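Ankyrin repeat domain protein (Legionella pneumophila subsp. pneumophila, PDB 6MCA) acts as the bacterial effector AnkH (LegA3), which carries ankyrin repeats and a cysteine protease-like part and interacts with host LARP7, a component of the 7SK snRNP complex. Local coordinates at residues G176-L181 and S403-A408; W383-K388 and L430-K435; R398-S403 and L437-L442; A421-H424 and R428-E431. All blocks are in the same frame, centred on the assembly; numbering follows the deposited sequence.

Followed from the N terminus, the chain forms a small hairpin, 168-172/178-182; segment 176-181 covers the end of its turn and most of its second strand. Interaction 1 pairs it with 403-408 at the start of helix 404-421, closing a loop of more than two hundred residues. Helix 373-399 meets helix 427-440 in interactions 2 and 3, whose centres are about 17 Å apart; each closes a loop of some 35 to 40 residues that contains helix 404-421. Interactions 1, 2 and 3 cross one another, and 1 and 3 share Ser-403. Interaction 4 closes the short connection between helices 404-421 and 427-440, nested inside interaction 3, and shares Leu-430 and Glu-431 with interaction 2.

Interaction 1: G176-L181 and S403-A408; sequences GEFIEL and SPERKA
The ring of Phe-178 meets the first turns of helix 404-421 along its rim: the backbone oxygen of Glu-405 lies near the ring plane, with Phe-178 CE1 3.6 Å from Glu-405 O. The methyl of Ala-408 approaches obliquely and more loosely, its CB 4.5 Å from Phe-178 CZ. At the far end of the ring, Phe-178 CZ also rests 3.7 Å from Glu-405 CB, so the same glutamate supplies a carbonyl and an aliphatic carbon to neighbouring ring atoms. The two side chains cross at about a right angle, and the carboxylate of Glu-405 is turned 75° from the ring plane. A bend at chi2 of Glu-405 (93°) swings the acid group off the line of CB and CG, leaving the carbons as the part that touches the phenyl. CG reaches the backbone before the strand as well, with Gly-176 O 4.0 Å from Glu-405 CG. No hydrogen bond spans the contact; it is a small van der Waals patch at the protein surface. The helix here begins with Ser-403 as its N-cap, where Ser-403 OG takes a weak bond from Arg-406 N at 3.4 Å. Phe-178 belongs to the second strand of the antiparallel hairpin 168-172/178-182 and also touches Asp-170 and Val-172 of the first strand; helix 147-162 packs on the hairpin through Ile-179 and Leu-181, while Arg-406 makes a salt bridge to Asp-152 of that helix.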
loop_
_atom_site.group_PDB
_atom_site.type_symbol
_atom_site.label_atom_id
_atom_site.label_comp_id
_atom_site.label_asym_id
_atom_site.label_seq_id
_atom_site.Cartn_x
_atom_site.Cartn_y
_atom_site.Cartn_z
ATOM N N GLY A 176 12.867 6.738 18.466
ATOM C CA GLY A 176 14.144 6.066 18.361
ATOM C C GLY A 176 14.117 4.586 18.665
ATOM O O GLY A 176 15.181 3.956 18.678
ATOM N N GLU A 177 12.945 4.010 18.909
ATOM C CA GLU A 177 12.812 2.600 19.238
ATOM C C GLU A 177 12.487 1.791 17.990
ATOM O O GLU A 177 11.857 2.285 17.051
ATOM C CB GLU A 177 11.724 2.387 20.293
ATOM C CG GLU A 177 11.637 3.497 21.328
ATOM C CD GLU A 177 10.593 3.222 22.392
ATOM O OE1 GLU A 177 10.951 3.207 23.588
ATOM O OE2 GLU A 177 9.413 3.017 22.032
ATOM N N PHE A 178 12.921 0.534 17.992
ATOM C CA PHE A 178 12.709 -0.346 16.852
ATOM C C PHE A 178 11.332 -0.995 16.925
ATOM O O PHE A 178 10.920 -1.486 17.981
ATOM C CB PHE A 178 13.792 -1.422 16.797
ATOM C CG PHE A 178 15.153 -0.899 16.436
ATOM C CD1 PHE A 178 15.467 -0.599 15.120
ATOM C CD2 PHE A 178 16.121 -0.715 17.409
ATOM C CE1 PHE A 178 16.720 -0.119 14.784
ATOM C CE2 PHE A 178 17.375 -0.236 17.079
ATOM C CZ PHE A 178 17.675 0.062 15.766
ATOM N N ILE A 179 10.625 -0.990 15.800
ATOM C CA ILE A 179 9.363 -1.700 15.648
ATOM C C ILE A 179 9.477 -2.632 14.451
ATOM O O ILE A 179 10.210 -2.365 13.492
ATOM C CB ILE A 179 8.158 -0.747 15.480
ATOM C CG1 ILE A 179 8.247 0.004 14.151
ATOM C CG2 ILE A 179 8.074 0.224 16.649
ATOM C CD1 ILE A 179 6.976 0.725 13.778
ATOM N N GLU A 180 8.741 -3.736 14.515
ATOM C CA GLU A 180 8.779 -4.732 13.457
ATOM C C GLU A 180 7.893 -4.321 12.289
ATOM O O GLU A 180 6.843 -3.695 12.464
ATOM C CB GLU A 180 8.342 -6.098 13.987
ATOM C CG GLU A 180 9.469 -6.916 14.599
ATOM C CD GLU A 180 9.338 -8.399 14.308
ATOM O OE1 GLU A 180 8.290 -8.811 13.765
ATOM O OE2 GLU A 180 10.283 -9.152 14.622
ATOM N N LEU A 181 8.328 -4.691 11.088
ATOM C CA LEU A 181 7.613 -4.420 9.851
ATOM C C LEU A 181 7.642 -5.689 9.018
ATOM O O LEU A 181 8.712 -6.276 8.812
ATOM C CB LEU A 181 8.251 -3.251 9.086
ATOM C CG LEU A 181 7.721 -2.891 7.694
ATOM C CD1 LEU A 181 7.742 -1.386 7.507
ATOM C CD2 LEU A 181 8.531 -3.566 6.594
ATOM N N SER A 403 20.619 8.629 11.651
ATOM C CA SER A 403 21.050 8.361 13.010
ATOM C C SER A 403 21.592 6.936 13.096
ATOM O O SER A 403 21.423 6.143 12.167
ATOM C CB SER A 403 19.880 8.568 13.972
ATOM O OG SER A 403 18.962 7.490 13.894
ATOM N N PRO A 404 22.266 6.579 14.197
ATOM C CA PRO A 404 22.775 5.200 14.312
ATOM C C PRO A 404 21.698 4.132 14.197
ATOM O O PRO A 404 21.913 3.115 13.525
ATOM C CB PRO A 404 23.439 5.193 15.697
ATOM C CG PRO A 404 23.845 6.605 15.916
ATOM C CD PRO A 404 22.766 7.438 15.287
ATOM N N GLU A 405 20.540 4.334 14.829
ATOM C CA GLU A 405 19.483 3.327 14.770
ATOM C C GLU A 405 18.895 3.221 13.367
ATOM O O GLU A 405 18.692 2.112 12.851
ATOM C CB GLU A 405 18.392 3.654 15.789
ATOM C CG GLU A 405 18.881 3.702 17.230
ATOM C CD GLU A 405 19.275 5.100 17.668
ATOM O OE1 GLU A 405 18.642 6.070 17.202
ATOM O OE2 GLU A 405 20.215 5.228 18.481
ATOM N N ARG A 406 18.608 4.362 12.734
ATOM C CA ARG A 406 18.127 4.328 11.359
ATOM C C ARG A 406 19.188 3.779 10.415
ATOM O O ARG A 406 18.852 3.107 9.434
ATOM C CB ARG A 406 17.679 5.723 10.923
ATOM C CG ARG A 406 16.574 6.301 11.792
ATOM C CD ARG A 406 15.719 7.306 11.037
ATOM N NE ARG A 406 16.521 8.269 10.291
ATOM C CZ ARG A 406 16.563 8.340 8.965
ATOM N NH1 ARG A 406 15.844 7.503 8.230
ATOM N NH2 ARG A 406 17.323 9.252 8.372
ATOM N N LYS A 407 20.468 4.036 10.700
ATOM C CA LYS A 407 21.535 3.430 9.910
ATOM C C LYS A 407 21.516 1.913 10.035
ATOM O O LYS A 407 21.684 1.201 9.038
ATOM C CB LYS A 407 22.892 3.982 10.342
ATOM C CG LYS A 407 23.280 5.301 9.697
ATOM C CD LYS A 407 24.782 5.530 9.793
ATOM C CE LYS A 407 25.152 6.958 9.434
ATOM N NZ LYS A 407 26.625 7.132 9.313
ATOM N N ALA A 408 21.314 1.400 11.252
ATOM C CA ALA A 408 21.223 -0.046 11.440
ATOM C C ALA A 408 20.031 -0.625 10.690
ATOM O O ALA A 408 20.136 -1.684 10.058
ATOM C CB ALA A 408 21.132 -0.377 12.929
#

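Interaction 2: W383-K388 and L430-K435; sequences WVEWDK and LERAEK
Glu-385 receives the guanidinium of Arg-432 in a short salt bridge, Arg-432 NH2 giving a hydrogen bond of 2.7 Å to Glu-385 OE2 at an angle of 160°. The oxygen lies almost in the guanidinium plane, but the donor stands 40° out of the carboxylate plane, and the carboxylate and guanidinium planes are 52° apart. OE2 has a second donor: one water gives it a hydrogen bond of 2.8 Å and in turn accepts from Arg-432 NH1 at 3.2 Å, so it bridges acid and base next to the direct bond. The other carboxylate oxygen is occupied from within its own helix, one turn on, where Lys-388 NZ bonds to Glu-385 OE1 on the syn side at 3.1 Å. This makes Glu-385 the centre of a three-residue salt-bridge network that ties helix 373-399 to helix 427-440, with both its oxygens engaged by cations. A bend at chi2 of Glu-385 brings the acid within range of the arginine, whose own chain runs extended from CG to NE. Lys-388 contributes carbon too: its CB sits over one face of the guanidinium, 3.9 Å from Arg-432 NH2. Arg-432 NE is taken by a salt bridge to Asp-389, and NH2 is also hydrogen-bonded to a residue adjoining the segments. Farther along the same pair of helices, Lys-435 reaches Asp-393 in another salt bridge.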
loop_
_atom_site.group_PDB
_atom_site.type_symbol
_atom_site.label_atom_id
_atom_site.label_comp_id
_atom_site.label_asym_id
_atom_site.label_seq_id
_atom_site.Cartn_x
_atom_site.Cartn_y
_atom_site.Cartn_z
ATOM N N TRP A 383 9.107 0.232 -15.805
ATOM C CA TRP A 383 8.645 0.907 -14.597
ATOM C C TRP A 383 9.037 0.135 -13.344
ATOM O O TRP A 383 9.501 0.728 -12.362
ATOM C CB TRP A 383 7.129 1.099 -14.665
ATOM C CG TRP A 383 6.481 1.484 -13.367
ATOM C CD1 TRP A 383 6.815 2.535 -12.561
ATOM C CD2 TRP A 383 5.377 0.826 -12.731
ATOM N NE1 TRP A 383 5.990 2.569 -11.462
ATOM C CE2 TRP A 383 5.099 1.532 -11.542
ATOM C CE3 TRP A 383 4.599 -0.291 -13.049
ATOM C CZ2 TRP A 383 4.075 1.157 -10.673
ATOM C CZ3 TRP A 383 3.583 -0.662 -12.185
ATOM C CH2 TRP A 383 3.331 0.059 -11.011
ATOM N N VAL A 384 8.870 -1.190 -13.361
ATOM C CA VAL A 384 9.172 -1.983 -12.172
ATOM C C VAL A 384 10.664 -1.939 -11.855
ATOM O O VAL A 384 11.059 -1.753 -10.694
ATOM C CB VAL A 384 8.667 -3.427 -12.353
ATOM C CG1 VAL A 384 9.248 -4.336 -11.281
ATOM C CG2 VAL A 384 7.145 -3.459 -12.309
ATOM N N GLU A 385 11.518 -2.100 -12.872
ATOM C CA GLU A 385 12.956 -2.058 -12.617
ATOM C C GLU A 385 13.398 -0.669 -12.165
ATOM O O GLU A 385 14.229 -0.537 -11.252
ATOM C CB GLU A 385 13.724 -2.495 -13.864
ATOM C CG GLU A 385 13.598 -3.980 -14.184
ATOM C CD GLU A 385 14.035 -4.872 -13.035
ATOM O OE1 GLU A 385 13.186 -5.615 -12.499
ATOM O OE2 GLU A 385 15.228 -4.832 -12.667
ATOM N N TRP A 386 12.844 0.379 -12.786
ATOM C CA TRP A 386 13.157 1.738 -12.364
ATOM C C TRP A 386 12.766 1.967 -10.911
ATOM O O TRP A 386 13.501 2.615 -10.161
ATOM C CB TRP A 386 12.453 2.746 -13.274
ATOM C CG TRP A 386 12.658 4.171 -12.859
ATOM C CD1 TRP A 386 13.612 5.030 -13.322
ATOM C CD2 TRP A 386 11.895 4.904 -11.891
ATOM N NE1 TRP A 386 13.491 6.251 -12.704
ATOM C CE2 TRP A 386 12.445 6.199 -11.821
ATOM C CE3 TRP A 386 10.802 4.589 -11.077
ATOM C CZ2 TRP A 386 11.937 7.179 -10.970
ATOM C CZ3 TRP A 386 10.302 5.562 -10.233
ATOM C CH2 TRP A 386 10.869 6.841 -10.186
ATOM N N ASP A 387 11.612 1.437 -10.491
ATOM C CA ASP A 387 11.174 1.643 -9.114
ATOM C C ASP A 387 12.049 0.870 -8.133
ATOM O O ASP A 387 12.353 1.368 -7.041
ATOM C CB ASP A 387 9.707 1.244 -8.963
ATOM C CG ASP A 387 9.000 2.030 -7.876
ATOM O OD1 ASP A 387 9.227 3.255 -7.786
ATOM O OD2 ASP A 387 8.220 1.425 -7.111
ATOM N N LYS A 388 12.453 -0.350 -8.501
ATOM C CA LYS A 388 13.427 -1.083 -7.695
ATOM C C LYS A 388 14.672 -0.238 -7.452
ATOM O O LYS A 388 15.092 -0.025 -6.303
ATOM C CB LYS A 388 13.814 -2.390 -8.390
ATOM C CG LYS A 388 12.751 -3.472 -8.394
ATOM C CD LYS A 388 13.292 -4.732 -9.054
ATOM C CE LYS A 388 12.245 -5.828 -9.130
ATOM N NZ LYS A 388 12.771 -7.039 -9.821
ATOM N N LEU A 430 24.226 -7.554 -9.990
ATOM C CA LEU A 430 25.601 -7.320 -9.560
ATOM C C LEU A 430 25.870 -5.835 -9.345
ATOM O O LEU A 430 26.604 -5.461 -8.423
ATOM C CB LEU A 430 26.577 -7.906 -10.580
ATOM C CG LEU A 430 26.945 -9.376 -10.364
ATOM C CD1 LEU A 430 27.641 -9.949 -11.590
ATOM C CD2 LEU A 430 27.811 -9.538 -9.122
ATOM N N GLU A 431 25.284 -4.971 -10.178
ATOM C CA GLU A 431 25.408 -3.534 -9.949
ATOM C C GLU A 431 24.742 -3.131 -8.638
ATOM O O GLU A 431 25.302 -2.345 -7.858
ATOM C CB GLU A 431 24.803 -2.761 -11.120
ATOM C CG GLU A 431 25.477 -3.029 -12.457
ATOM C CD GLU A 431 24.678 -2.503 -13.632
ATOM O OE1 GLU A 431 25.026 -2.835 -14.786
ATOM O OE2 GLU A 431 23.701 -1.759 -13.404
ATOM N N ARG A 432 23.542 -3.659 -8.380
ATOM C CA ARG A 432 22.884 -3.397 -7.102
ATOM C C ARG A 432 23.718 -3.921 -5.937
ATOM O O ARG A 432 23.805 -3.279 -4.883
ATOM C CB ARG A 432 21.490 -4.022 -7.086
ATOM C CG ARG A 432 20.578 -3.539 -8.202
ATOM C CD ARG A 432 19.127 -3.895 -7.925
ATOM N NE ARG A 432 18.238 -3.416 -8.979
ATOM C CZ ARG A 432 17.519 -4.208 -9.768
ATOM N NH1 ARG A 432 17.579 -5.524 -9.621
ATOM N NH2 ARG A 432 16.738 -3.683 -10.703
ATOM N N ALA A 433 24.352 -5.081 -6.117
ATOM C CA ALA A 433 25.192 -5.647 -5.070
ATOM C C ALA A 433 26.415 -4.778 -4.814
ATOM O O ALA A 433 26.849 -4.641 -3.669
ATOM C CB ALA A 433 25.611 -7.069 -5.444
ATOM N N GLU A 434 26.993 -4.197 -5.866
ATOM C CA GLU A 434 28.095 -3.258 -5.683
ATOM C C GLU A 434 27.637 -2.040 -4.889
ATOM O O GLU A 434 28.300 -1.615 -3.928
ATOM C CB GLU A 434 28.652 -2.835 -7.044
ATOM C CG GLU A 434 30.105 -2.394 -7.021
ATOM C CD GLU A 434 31.068 -3.563 -6.962
ATOM O OE1 GLU A 434 31.592 -3.849 -5.867
ATOM O OE2 GLU A 434 31.297 -4.196 -8.015
ATOM N N LYS A 435 26.496 -1.466 -5.285
ATOM C CA LYS A 435 25.914 -0.349 -4.543
ATOM C C LYS A 435 25.754 -0.685 -3.065
ATOM O O LYS A 435 26.062 0.137 -2.193
ATOM C CB LYS A 435 24.557 0.027 -5.138
ATOM C CG LYS A 435 24.600 0.827 -6.427
ATOM C CD LYS A 435 23.209 1.356 -6.751
ATOM C CE LYS A 435 23.100 1.830 -8.188
ATOM N NZ LYS A 435 21.690 2.149 -8.549
HETATM O O HOH W 1 15.900 -7.376 -11.653
#

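Interaction 3: R398-S403 and L437-L442; sequences RFYLAS and LNILIL
No hydrogen bond joins Phe-399 and Tyr-400 to Ile-439 and Leu-442; the shortest sound polar bond hereabouts is local, from Leu-401 N to Arg-398 O at 3.2 Å, where the chain turns away near the C-terminal end of helix 373-399. The phenolic oxygen of Tyr-400 serves here as a packing atom, with Tyr-400 OH 3.6 Å from Ile-439 CG1. Most of the contact is the CH-pi meeting of Ile-439 with Phe-399: methyl CG2 lies over the centre of one face, 3.6 Å from the ring centroid and 11° off the ring normal. The other branch follows alongside, Ile-439 CD1 coming 3.7 Å from Phe-399 CD2 and 3.9 Å from Phe-399 CB, so the isoleucine extends from the ring's centre toward its CG end. This is apolar packing where the C-terminal parts of helices 373-399 and 427-440 come together, with the residues that follow them; a type I turn from Phe-399 to Ala-402 carries the chain on. Phe-399 presents its ring to the neighbouring helix because CG stands anti to the backbone N (chi1 174°). Leu-442 adds a second touch, its CD1 3.9 Å from Phe-399 CE2, approaching obliquely. Within the same segment, the Tyr-400 ring takes Phe-399 CD2 over its face, 4.0 Å above the plane. Phe-399 also meets the ring of Tyr-445 edge-to-face, and Lys-407 makes a cation-pi contact with the Phe-399 ring.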
loop_
_atom_site.group_PDB
_atom_site.type_symbol
_atom_site.label_atom_id
_atom_site.label_comp_id
_atom_site.label_asym_id
_atom_site.label_seq_id
_atom_site.Cartn_x
_atom_site.Cartn_y
_atom_site.Cartn_z
ATOM N N ARG A 398 19.780 7.885 2.078
ATOM C CA ARG A 398 19.390 8.155 3.455
ATOM C C ARG A 398 20.360 7.557 4.464
ATOM O O ARG A 398 20.399 8.023 5.608
ATOM C CB ARG A 398 17.979 7.629 3.719
ATOM C CG ARG A 398 16.892 8.409 3.007
ATOM C CD ARG A 398 15.545 7.726 3.138
ATOM N NE ARG A 398 14.530 8.381 2.321
ATOM C CZ ARG A 398 13.320 7.884 2.091
ATOM N NH1 ARG A 398 12.969 6.721 2.622
ATOM N NH2 ARG A 398 12.460 8.550 1.331
ATOM N N PHE A 399 21.132 6.537 4.076
ATOM C CA PHE A 399 22.065 5.931 5.025
ATOM C C PHE A 399 23.071 6.947 5.558
ATOM O O PHE A 399 23.351 6.978 6.762
ATOM C CB PHE A 399 22.798 4.756 4.378
ATOM C CG PHE A 399 23.882 4.173 5.244
ATOM C CD1 PHE A 399 23.571 3.283 6.259
ATOM C CD2 PHE A 399 25.210 4.521 5.049
ATOM C CE1 PHE A 399 24.563 2.748 7.061
ATOM C CE2 PHE A 399 26.206 3.990 5.848
ATOM C CZ PHE A 399 25.881 3.102 6.855
ATOM N N TYR A 400 23.628 7.785 4.680
ATOM C CA TYR A 400 24.688 8.697 5.095
ATOM C C TYR A 400 24.170 9.871 5.916
ATOM O O TYR A 400 24.969 10.560 6.559
ATOM C CB TYR A 400 25.446 9.213 3.871
ATOM C CG TYR A 400 26.107 8.120 3.059
ATOM C CD1 TYR A 400 27.320 7.571 3.453
ATOM C CD2 TYR A 400 25.514 7.634 1.902
ATOM C CE1 TYR A 400 27.926 6.570 2.715
ATOM C CE2 TYR A 400 26.111 6.634 1.157
ATOM C CZ TYR A 400 27.317 6.106 1.567
ATOM O OH TYR A 400 27.915 5.111 0.828
ATOM N N LEU A 401 22.862 10.115 5.912
ATOM C CA LEU A 401 22.264 11.209 6.666
ATOM C C LEU A 401 21.555 10.735 7.927
ATOM O O LEU A 401 20.906 11.541 8.601
ATOM C CB LEU A 401 21.275 11.977 5.784
ATOM C CG LEU A 401 21.798 12.662 4.522
ATOM C CD1 LEU A 401 20.694 12.760 3.480
ATOM C CD2 LEU A 401 22.345 14.040 4.850
ATOM N N ALA A 402 21.670 9.456 8.267
ATOM C CA ALA A 402 20.807 8.835 9.260
ATOM C C ALA A 402 21.468 8.761 10.632
ATOM O O ALA A 402 22.692 8.817 10.773
ATOM C CB ALA A 402 20.400 7.430 8.808
ATOM N N SER A 403 20.619 8.629 11.651
ATOM C CA SER A 403 21.050 8.361 13.010
ATOM C C SER A 403 21.592 6.936 13.096
ATOM O O SER A 403 21.423 6.143 12.167
ATOM C CB SER A 403 19.880 8.568 13.972
ATOM O OG SER A 403 18.962 7.490 13.894
ATOM N N LEU A 437 27.219 -3.254 -1.241
ATOM C CA LEU A 437 28.480 -3.584 -0.592
ATOM C C LEU A 437 29.326 -2.352 -0.326
ATOM O O LEU A 437 30.195 -2.395 0.552
ATOM C CB LEU A 437 29.266 -4.580 -1.445
ATOM C CG LEU A 437 28.711 -6.005 -1.487
ATOM C CD1 LEU A 437 29.486 -6.855 -2.484
ATOM C CD2 LEU A 437 28.728 -6.631 -0.104
ATOM N N ASN A 438 29.103 -1.260 -1.066
ATOM C CA ASN A 438 29.742 0.001 -0.700
ATOM C C ASN A 438 29.449 0.380 0.749
ATOM O O ASN A 438 30.289 1.001 1.411
ATOM C CB ASN A 438 29.283 1.119 -1.637
ATOM C CG ASN A 438 30.317 1.454 -2.689
ATOM O OD1 ASN A 438 31.312 0.747 -2.849
ATOM N ND2 ASN A 438 30.089 2.543 -3.414
ATOM N N ILE A 439 28.278 0.010 1.255
ATOM C CA ILE A 439 27.880 0.322 2.621
ATOM C C ILE A 439 28.122 -0.851 3.563
ATOM O O ILE A 439 28.605 -0.661 4.680
ATOM C CB ILE A 439 26.400 0.762 2.651
ATOM C CG1 ILE A 439 26.228 2.109 1.945
ATOM C CG2 ILE A 439 25.883 0.830 4.081
ATOM C CD1 ILE A 439 24.795 2.591 1.894
ATOM N N LEU A 440 27.804 -2.072 3.127
ATOM C CA LEU A 440 27.905 -3.226 4.014
ATOM C C LEU A 440 29.340 -3.664 4.280
ATOM O O LEU A 440 29.546 -4.569 5.095
ATOM C CB LEU A 440 27.107 -4.400 3.446
ATOM C CG LEU A 440 25.590 -4.263 3.557
ATOM C CD1 LEU A 440 24.908 -5.575 3.208
ATOM C CD2 LEU A 440 25.202 -3.804 4.954
ATOM N N ILE A 441 30.327 -3.054 3.624
ATOM C CA ILE A 441 31.723 -3.404 3.864
ATOM C C ILE A 441 32.368 -2.514 4.922
ATOM O O ILE A 441 33.383 -2.911 5.517
ATOM C CB ILE A 441 32.483 -3.384 2.523
ATOM C CG1 ILE A 441 32.330 -4.741 1.845
ATOM C CG2 ILE A 441 33.960 -3.028 2.676
ATOM C CD1 ILE A 441 32.849 -5.895 2.683
ATOM N N LEU A 442 31.784 -1.348 5.205
ATOM C CA LEU A 442 32.242 -0.510 6.306
ATOM C C LEU A 442 32.414 -1.338 7.573
ATOM O O LEU A 442 31.665 -2.284 7.833
ATOM C CB LEU A 442 31.247 0.625 6.557
ATOM C CG LEU A 442 30.927 1.534 5.370
ATOM C CD1 LEU A 442 29.825 2.523 5.727
ATOM C CD2 LEU A 442 32.178 2.260 4.906
#

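Interaction 4: A421-H424 and R428-E431; sequences ACDH and RHLE
Within the short connection that joins helix 404-421 to helix 427-440, the backbone of Asp-423 is pinned to the side chain of His-429 on the first turn of the second helix. Asp-423 N donates to His-429 ND1 at 3.1 Å, nearly straight at 173° and almost in the imidazole plane, so the ring is met at its edge. His-429 CG lies anti to the carbonyl carbon (chi1 -65°), which lays the ring back against the loop; the histidine and the side chain of Asp-423 then run side by side, pointing the same way. The carboxylate keeps its distance, Asp-423 OD2 being 4.3 Å from His-429 ND1, and His-429 CB lies 3.6 Å from Asp-423 O. Ala-421 O comes close at 3.2 Å to His-429 ND1, but its angle is poor and it makes no hydrogen bond. Cys-422 packs sulfur toward the helix backbone, its SG 3.8 Å from His-429 O. One residue further, Leu-430 CD1 touches the loop at 3.6 Å from His-424 O. Asn-467 of helix 463-474 is also bonded to Cys-422 O and to His-424 N, so three consecutive loop residues are tied to neighbouring helices by backbone atoms. Because ND1 acts as the acceptor of a loop amide, the geometry is consistent with a histidine that carries its ring proton on NE2, and the near-linear in-plane bond probably favours this orientation of the imidazole against the loop.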
loop_
_atom_site.group_PDB
_atom_site.type_symbol
_atom_site.label_atom_id
_atom_site.label_comp_id
_atom_site.label_asym_id
_atom_site.label_seq_id
_atom_site.Cartn_x
_atom_site.Cartn_y
_atom_site.Cartn_z
ATOM N N ALA A 421 17.537 -11.183 -3.009
ATOM C CA ALA A 421 17.057 -10.775 -4.322
ATOM C C ALA A 421 18.139 -10.664 -5.387
ATOM O O ALA A 421 17.812 -10.382 -6.545
ATOM C CB ALA A 421 16.317 -9.436 -4.211
ATOM N N CYS A 422 19.407 -10.878 -5.047
ATOM C CA CYS A 422 20.506 -10.690 -5.988
ATOM C C CYS A 422 21.095 -12.042 -6.376
ATOM O O CYS A 422 21.597 -12.774 -5.517
ATOM C CB CYS A 422 21.585 -9.784 -5.395
ATOM S SG CYS A 422 21.080 -8.057 -5.198
ATOM N N ASP A 423 21.036 -12.362 -7.667
ATOM C CA ASP A 423 21.656 -13.558 -8.218
ATOM C C ASP A 423 22.988 -13.192 -8.861
ATOM O O ASP A 423 23.091 -12.185 -9.568
ATOM C CB ASP A 423 20.745 -14.229 -9.248
ATOM C CG ASP A 423 19.389 -14.599 -8.675
ATOM O OD1 ASP A 423 19.295 -14.807 -7.446
ATOM O OD2 ASP A 423 18.417 -14.686 -9.456
ATOM N N HIS A 424 24.005 -14.022 -8.619
ATOM C CA HIS A 424 25.358 -13.718 -9.071
ATOM C C HIS A 424 25.511 -13.760 -10.588
ATOM O O HIS A 424 26.542 -13.310 -11.097
ATOM C CB HIS A 424 26.353 -14.685 -8.427
ATOM C CG HIS A 424 26.627 -15.908 -9.245
ATOM N ND1 HIS A 424 25.759 -16.977 -9.298
ATOM C CD2 HIS A 424 27.675 -16.233 -10.040
ATOM C CE1 HIS A 424 26.258 -17.908 -10.093
ATOM N NE2 HIS A 424 27.421 -17.481 -10.556
ATOM N N ARG A 428 22.654 -6.703 -13.643
ATOM C CA ARG A 428 21.944 -5.650 -12.921
ATOM C C ARG A 428 21.929 -5.937 -11.425
ATOM O O ARG A 428 22.136 -5.030 -10.604
ATOM C CB ARG A 428 20.521 -5.514 -13.460
ATOM C CG ARG A 428 20.440 -5.339 -14.969
ATOM N N HIS A 429 21.690 -7.197 -11.054
ATOM C CA HIS A 429 21.801 -7.589 -9.656
ATOM C C HIS A 429 23.214 -7.374 -9.136
ATOM O O HIS A 429 23.395 -7.022 -7.968
ATOM C CB HIS A 429 21.387 -9.051 -9.480
ATOM C CG HIS A 429 19.944 -9.315 -9.782
ATOM N ND1 HIS A 429 19.308 -10.480 -9.412
ATOM C CD2 HIS A 429 19.014 -8.566 -10.422
ATOM C CE1 HIS A 429 18.049 -10.438 -9.808
ATOM N NE2 HIS A 429 17.845 -9.288 -10.424
ATOM N N LEU A 430 24.226 -7.554 -9.990
ATOM C CA LEU A 430 25.601 -7.320 -9.560
ATOM C C LEU A 430 25.870 -5.835 -9.345
ATOM O O LEU A 430 26.604 -5.461 -8.423
ATOM C CB LEU A 430 26.577 -7.906 -10.580
ATOM C CG LEU A 430 26.945 -9.376 -10.364
ATOM C CD1 LEU A 430 27.641 -9.949 -11.590
ATOM C CD2 LEU A 430 27.811 -9.538 -9.122
ATOM N N GLU A 431 25.284 -4.971 -10.178
ATOM C CA GLU A 431 25.408 -3.534 -9.949
ATOM C C GLU A 431 24.742 -3.131 -8.638
ATOM O O GLU A 431 25.302 -2.345 -7.858
ATOM C CB GLU A 431 24.803 -2.761 -11.120
ATOM C CG GLU A 431 25.477 -3.029 -12.457
ATOM C CD GLU A 431 24.678 -2.503 -13.632
ATOM O OE1 GLU A 431 25.026 -2.835 -14.786
ATOM O OE2 GLU A 431 23.701 -1.759 -13.404
#